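Serpin-12 (PDB 6CJ7) probably inhibits serine proteases by the serpin mechanism and controls the prophenoloxidase activation system in larval hemolymph of Manduca sexta. Local coordinates at residues Asp148-Leu153 with Val168-Phe173; Pro273-Lys278 with Leu324-Arg329. All coordinates share one frame; numbering follows the deposited sequence.

Contact 1 (Asp148-Leu153 with Val168-Phe173); sequences DKIDKL and VNAVYF
Val168 meets Leu153 through methyl groups, CG1 of the valine lying 4.3 Å from CD2 of the leucine, the longer of the two apolar side-chain contacts that join 148-153 to strand residues 168-173. The two backbones run in roughly opposite senses, 157° apart end to end, yet no hydrogen bond links them, and the contact is van der Waals, mostly between side chains. Ala170 also faces the loop, and its CB touches Ile150 CD1 at 3.8 Å. That same isoleucine methyl lies 3.6 Å from the carbonyl O of Val171, because the ethyl branch of Ile150 is extended and its end reaches the strand backbone. This is the serpin arrangement in which the chain leaving helix F, here helix 131-145, passes over the third strand of sheet A before entering it; Ile142 of that helix touches both Ile150 and Leu153. With chi1 at 164° the Tyr172 ring lies on the side of the strand occupied by Lys149. The lysine CG sits over the ring centre, 3.5 Å from the centroid and 10° off the normal, a CH-pi contact. Lys149 then bends, bringing CE within 3.7 Å of Tyr172 OH while NZ bonds back to Asn147 O. A serine here in place of Tyr172 would remove the ring that Lys149 CG sits over, and the lysine methylenes would probably be left without that flat support and freer to turn. Tyr172 also touches Val323 of strand 317-326.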
loop_
_atom_site.group_PDB
_atom_site.type_symbol
_atom_site.label_atom_id
_atom_site.label_comp_id
_atom_site.label_asym_id
_atom_site.label_seq_id
_atom_site.Cartn_x
_atom_site.Cartn_y
_atom_site.Cartn_z
ATOM N N ASP A 148 13.899 -6.058 7.960
ATOM C CA ASP A 148 14.931 -6.077 6.921
ATOM C C ASP A 148 14.378 -6.387 5.532
ATOM O O ASP A 148 15.142 -6.732 4.628
ATOM C CB ASP A 148 16.057 -7.060 7.265
ATOM C CG ASP A 148 16.878 -6.603 8.455
ATOM O OD1 ASP A 148 17.089 -7.416 9.376
ATOM O OD2 ASP A 148 17.308 -5.431 8.476
ATOM N N LYS A 149 13.065 -6.245 5.330
ATOM C CA LYS A 149 12.472 -6.550 4.034
ATOM C C LYS A 149 12.603 -5.406 3.037
ATOM O O LYS A 149 12.591 -5.641 1.825
ATOM C CB LYS A 149 11.000 -6.912 4.209
ATOM C CG LYS A 149 10.800 -8.245 4.909
ATOM C CD LYS A 149 11.539 -9.355 4.183
ATOM C CE LYS A 149 11.353 -10.681 4.887
ATOM N NZ LYS A 149 11.512 -10.530 6.357
ATOM N N ILE A 150 12.713 -4.174 3.510
ATOM C CA ILE A 150 12.844 -3.006 2.648
ATOM C C ILE A 150 14.126 -2.302 3.071
ATOM O O ILE A 150 14.184 -1.694 4.146
ATOM C CB ILE A 150 11.621 -2.083 2.746
ATOM C CG1 ILE A 150 10.357 -2.865 2.361
ATOM C CG2 ILE A 150 11.800 -0.843 1.870
ATOM C CD1 ILE A 150 9.057 -2.155 2.701
ATOM N N ASP A 151 15.165 -2.393 2.242
ATOM C CA ASP A 151 16.470 -1.917 2.667
ATOM C C ASP A 151 17.209 -1.044 1.666
ATOM O O ASP A 151 18.350 -0.663 1.946
ATOM C CB ASP A 151 17.370 -3.108 3.039
ATOM C CG ASP A 151 17.722 -3.981 1.839
ATOM O OD1 ASP A 151 16.998 -3.943 0.821
ATOM O OD2 ASP A 151 18.730 -4.710 1.921
ATOM N N LYS A 152 16.620 -0.718 0.514
ATOM C CA LYS A 152 17.354 0.062 -0.490
ATOM C C LYS A 152 16.434 1.050 -1.204
ATOM O O LYS A 152 16.561 1.283 -2.410
ATOM C CB LYS A 152 18.041 -0.855 -1.506
ATOM C CG LYS A 152 19.150 -1.741 -0.927
ATOM C CD LYS A 152 20.377 -0.922 -0.521
ATOM C CE LYS A 152 21.124 -1.549 0.660
ATOM N NZ LYS A 152 21.802 -2.837 0.324
ATOM N N LEU A 153 15.513 1.669 -0.463
ATOM C CA LEU A 153 14.544 2.571 -1.086
ATOM C C LEU A 153 15.190 3.872 -1.559
ATOM O O LEU A 153 14.841 4.384 -2.629
ATOM C CB LEU A 153 13.408 2.868 -0.109
ATOM C CG LEU A 153 12.318 3.841 -0.579
ATOM C CD1 LEU A 153 11.637 3.332 -1.849
ATOM C CD2 LEU A 153 11.286 4.095 0.532
ATOM N N VAL A 168 9.408 9.248 3.392
ATOM C CA VAL A 168 9.408 7.798 3.184
ATOM C C VAL A 168 8.198 7.181 3.869
ATOM O O VAL A 168 7.865 7.506 5.015
ATOM C CB VAL A 168 10.711 7.113 3.671
ATOM C CG1 VAL A 168 11.903 7.654 2.955
ATOM C CG2 VAL A 168 10.884 7.237 5.170
ATOM N N ASN A 169 7.519 6.290 3.154
ATOM C CA ASN A 169 6.403 5.539 3.719
ATOM C C ASN A 169 6.493 4.143 3.138
ATOM O O ASN A 169 6.326 3.966 1.926
ATOM C CB ASN A 169 5.061 6.188 3.395
ATOM C CG ASN A 169 4.935 7.568 4.006
ATOM O OD1 ASN A 169 5.355 8.578 3.412
ATOM N ND2 ASN A 169 4.378 7.619 5.220
ATOM N N ALA A 170 6.819 3.185 3.986
ATOM C CA ALA A 170 7.066 1.814 3.551
ATOM C C ALA A 170 6.174 0.874 4.342
ATOM O O ALA A 170 5.806 1.155 5.487
ATOM C CB ALA A 170 8.536 1.458 3.745
ATOM N N VAL A 171 5.811 -0.251 3.729
ATOM C CA VAL A 171 4.966 -1.219 4.436
ATOM C C VAL A 171 5.305 -2.627 3.968
ATOM O O VAL A 171 5.545 -2.867 2.778
ATOM C CB VAL A 171 3.466 -0.899 4.254
ATOM C CG1 VAL A 171 3.048 -1.026 2.811
ATOM C CG2 VAL A 171 2.623 -1.811 5.147
ATOM N N TYR A 172 5.349 -3.551 4.929
ATOM C CA TYR A 172 5.583 -4.977 4.683
ATOM C C TYR A 172 4.483 -5.769 5.365
ATOM O O TYR A 172 4.176 -5.519 6.537
ATOM C CB TYR A 172 6.946 -5.411 5.231
ATOM C CG TYR A 172 7.128 -6.906 5.361
ATOM C CD1 TYR A 172 7.218 -7.708 4.237
ATOM C CD2 TYR A 172 7.263 -7.506 6.603
ATOM C CE1 TYR A 172 7.405 -9.085 4.347
ATOM C CE2 TYR A 172 7.447 -8.886 6.726
ATOM C CZ TYR A 172 7.523 -9.659 5.591
ATOM O OH TYR A 172 7.719 -11.020 5.695
ATOM N N PHE A 173 3.899 -6.732 4.654
ATOM C CA PHE A 173 2.923 -7.621 5.277
ATOM C C PHE A 173 3.218 -9.069 4.942
ATOM O O PHE A 173 3.417 -9.413 3.775
ATOM C CB PHE A 173 1.481 -7.306 4.849
ATOM C CG PHE A 173 0.448 -8.155 5.555
ATOM C CD1 PHE A 173 -0.051 -9.314 4.968
ATOM C CD2 PHE A 173 -0.007 -7.802 6.811
ATOM C CE1 PHE A 173 -0.986 -10.104 5.613
ATOM C CE2 PHE A 173 -0.944 -8.583 7.469
ATOM C CZ PHE A 173 -1.445 -9.738 6.872
#

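Contact 2 (Pro273-Lys278 with Leu324-Arg329)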
loop_
_atom_site.group_PDB
_atom_site.type_symbol
_atom_site.label_atom_id
_atom_site.label_comp_id
_atom_site.label_asym_id
_atom_site.label_seq_id
_atom_site.Cartn_x
_atom_site.Cartn_y
_atom_site.Cartn_z
ATOM N N PRO A 273 -1.912 -19.018 -6.604
ATOM C CA PRO A 273 -0.448 -19.023 -6.682
ATOM C C PRO A 273 0.171 -18.336 -5.475
ATOM O O PRO A 273 -0.269 -17.269 -5.036
ATOM C CB PRO A 273 -0.162 -18.248 -7.976
ATOM C CG PRO A 273 -1.443 -17.911 -8.585
ATOM C CD PRO A 273 -2.552 -18.149 -7.626
ATOM N N LYS A 274 1.209 -18.976 -4.935
ATOM C CA LYS A 274 2.110 -18.295 -4.017
ATOM C C LYS A 274 2.787 -17.139 -4.728
ATOM O O LYS A 274 3.201 -17.271 -5.886
ATOM C CB LYS A 274 3.215 -19.244 -3.512
ATOM C CG LYS A 274 2.788 -20.298 -2.550
ATOM C CD LYS A 274 3.879 -20.537 -1.516
ATOM C CE LYS A 274 4.917 -21.529 -1.988
ATOM N NZ LYS A 274 5.837 -21.892 -0.873
ATOM N N PHE A 275 2.939 -16.012 -4.030
ATOM C CA PHE A 275 3.708 -14.917 -4.604
ATOM C C PHE A 275 4.312 -14.067 -3.497
ATOM O O PHE A 275 3.855 -14.073 -2.352
ATOM C CB PHE A 275 2.857 -14.058 -5.553
ATOM C CG PHE A 275 1.722 -13.336 -4.892
ATOM C CD1 PHE A 275 1.914 -12.101 -4.276
ATOM C CD2 PHE A 275 0.447 -13.872 -4.910
ATOM C CE1 PHE A 275 0.855 -11.437 -3.667
ATOM C CE2 PHE A 275 -0.611 -13.213 -4.323
ATOM C CZ PHE A 275 -0.417 -11.995 -3.689
ATOM N N SER A 276 5.362 -13.348 -3.864
ATOM C CA SER A 276 5.910 -12.283 -3.035
ATOM C C SER A 276 6.228 -11.126 -3.967
ATOM O O SER A 276 6.999 -11.301 -4.915
ATOM C CB SER A 276 7.164 -12.758 -2.289
ATOM O OG SER A 276 7.667 -11.742 -1.439
ATOM N N ILE A 277 5.622 -9.965 -3.733
ATOM C CA ILE A 277 5.762 -8.831 -4.642
ATOM C C ILE A 277 6.327 -7.647 -3.867
ATOM O O ILE A 277 5.840 -7.313 -2.784
ATOM C CB ILE A 277 4.421 -8.494 -5.329
ATOM C CG1 ILE A 277 4.612 -7.357 -6.335
ATOM C CG2 ILE A 277 3.310 -8.179 -4.332
ATOM C CD1 ILE A 277 3.410 -7.138 -7.216
ATOM N N LYS A 278 7.383 -7.042 -4.409
ATOM C CA LYS A 278 8.009 -5.868 -3.814
ATOM C C LYS A 278 8.004 -4.749 -4.835
ATOM O O LYS A 278 8.378 -4.964 -5.994
ATOM C CB LYS A 278 9.450 -6.161 -3.384
ATOM C CG LYS A 278 10.195 -4.936 -2.872
ATOM C CD LYS A 278 11.701 -5.136 -2.900
ATOM C CE LYS A 278 12.357 -4.402 -1.744
ATOM N NZ LYS A 278 11.696 -3.091 -1.501
ATOM N N LEU A 324 4.475 -7.500 -0.123
ATOM C CA LEU A 324 3.429 -8.420 0.318
ATOM C C LEU A 324 3.854 -9.830 -0.059
ATOM O O LEU A 324 4.188 -10.088 -1.221
ATOM C CB LEU A 324 2.085 -8.101 -0.337
ATOM C CG LEU A 324 0.981 -9.124 -0.110
ATOM C CD1 LEU A 324 0.562 -9.090 1.361
ATOM C CD2 LEU A 324 -0.203 -8.830 -1.028
ATOM N N THR A 325 3.835 -10.737 0.912
ATOM C CA THR A 325 4.227 -12.126 0.698
ATOM C C THR A 325 3.102 -13.016 1.188
ATOM O O THR A 325 2.584 -12.803 2.286
ATOM C CB THR A 325 5.520 -12.478 1.455
ATOM O OG1 THR A 325 6.576 -11.604 1.033
ATOM C CG2 THR A 325 5.929 -13.915 1.190
ATOM N N ILE A 326 2.748 -14.037 0.401
ATOM C CA ILE A 326 1.824 -15.052 0.893
ATOM C C ILE A 326 2.446 -16.431 0.723
ATOM O O ILE A 326 3.236 -16.669 -0.196
ATOM C CB ILE A 326 0.435 -14.992 0.203
ATOM C CG1 ILE A 326 0.489 -15.402 -1.259
ATOM C CG2 ILE A 326 -0.199 -13.600 0.353
ATOM C CD1 ILE A 326 -0.899 -15.636 -1.808
ATOM N N ASP A 327 2.092 -17.340 1.629
ATOM C CA ASP A 327 2.472 -18.749 1.497
ATOM C C ASP A 327 1.426 -19.586 2.225
ATOM O O ASP A 327 0.338 -19.097 2.539
ATOM C CB ASP A 327 3.920 -18.989 1.977
ATOM C CG ASP A 327 4.133 -18.739 3.464
ATOM O OD1 ASP A 327 3.167 -18.728 4.254
ATOM O OD2 ASP A 327 5.312 -18.566 3.849
ATOM N N GLU A 328 1.750 -20.855 2.495
ATOM C CA GLU A 328 0.743 -21.796 2.983
ATOM C C GLU A 328 0.395 -21.632 4.457
ATOM O O GLU A 328 -0.605 -22.203 4.904
ATOM C CB GLU A 328 1.204 -23.240 2.781
ATOM C CG GLU A 328 1.344 -23.714 1.334
ATOM C CD GLU A 328 2.733 -23.466 0.749
ATOM O OE1 GLU A 328 3.045 -24.117 -0.273
ATOM O OE2 GLU A 328 3.502 -22.631 1.250
ATOM N N ARG A 329 1.211 -20.928 5.233
ATOM C CA ARG A 329 1.177 -21.113 6.680
ATOM C C ARG A 329 -0.100 -20.551 7.304
ATOM O O ARG A 329 -0.564 -19.463 6.947
ATOM C CB ARG A 329 2.416 -20.479 7.321
ATOM C CG ARG A 329 2.722 -21.080 8.675
ATOM C CD ARG A 329 4.008 -20.565 9.298
ATOM N NE ARG A 329 4.163 -21.094 10.654
ATOM C CZ ARG A 329 4.106 -20.354 11.756
ATOM N NH1 ARG A 329 3.921 -19.043 11.665
ATOM N NH2 ARG A 329 4.250 -20.923 12.945
HETATM O O HOH W 1 5.559 -25.282 -1.009
#
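Ser276 OG and Thr325 OG1 lie 2.7 Å apart and share a hydrogen bond whose donor may be either hydroxyl. Their residues form a non-hydrogen-bonded antiparallel pair, chi1 of -178° bringing Ser276 OG to its partner. Ile277 N donates to Leu324 O at 2.9 Å and Leu324 N returns a bond to Ile277 O at 3.0 Å; the axes of 275-278 and 324-326 approach to 4.8 Å and run antiparallel, at 175°, as s6A and s5A of serpin sheet A do. A further bond runs from Ile326 N to Phe275 O. On the face opposite the hydroxyls, Ile326 CG1 lies over the Phe275 ring, offset toward its rim and 4.1 Å from the centroid, while its CD1 comes within 3.5 Å of Phe275 CE2. Leu324 CD2 approaches the ring at its edge, 3.9 Å from CE1.

Beyond the strands, Lys274 NZ forms a salt bridge to the syn lone pair of Glu328 OE2 (3.2 Å), the two side chains crossing at about a right angle. A water bonded to Glu328 OE1 also receives a weak bond from that NZ, and OE1 is bonded to Thr186 OG1. Asp327 OD1 accepts from Arg329 N in an Asx turn and pairs with Lys174 NZ. Strand 198-215 flanks strand 265-282, its Met204 touching Lys274, Ile326 and Glu328, and strand 165-174 lies along the far edge of strand 317-326.

In the fold
The centres of contacts 1 and 2 are about 16 Å apart, and contact 1 closes along the chain before contact 2 opens. Strands 165-174 and 317-326 join them as parallel neighbours in serpin sheet A: Phe173 O and Thr325 N, 3.2 Å apart, probably share a hydrogen bond, and Phe173 CD1 packs on Leu324 CD1 at 3.7 Å. Lys278 also touches Lys149 and Ile150. In serpins the reactive-centre loop inserts between these two strands after cleavage, so their direct pairing is consistent with the uninserted state. The unmodelled residues 332-346, shortly after contact 2, probably belong to that loop; segment 148-153 of contact 1 lies over strand 165-174, one of the two that would have to separate.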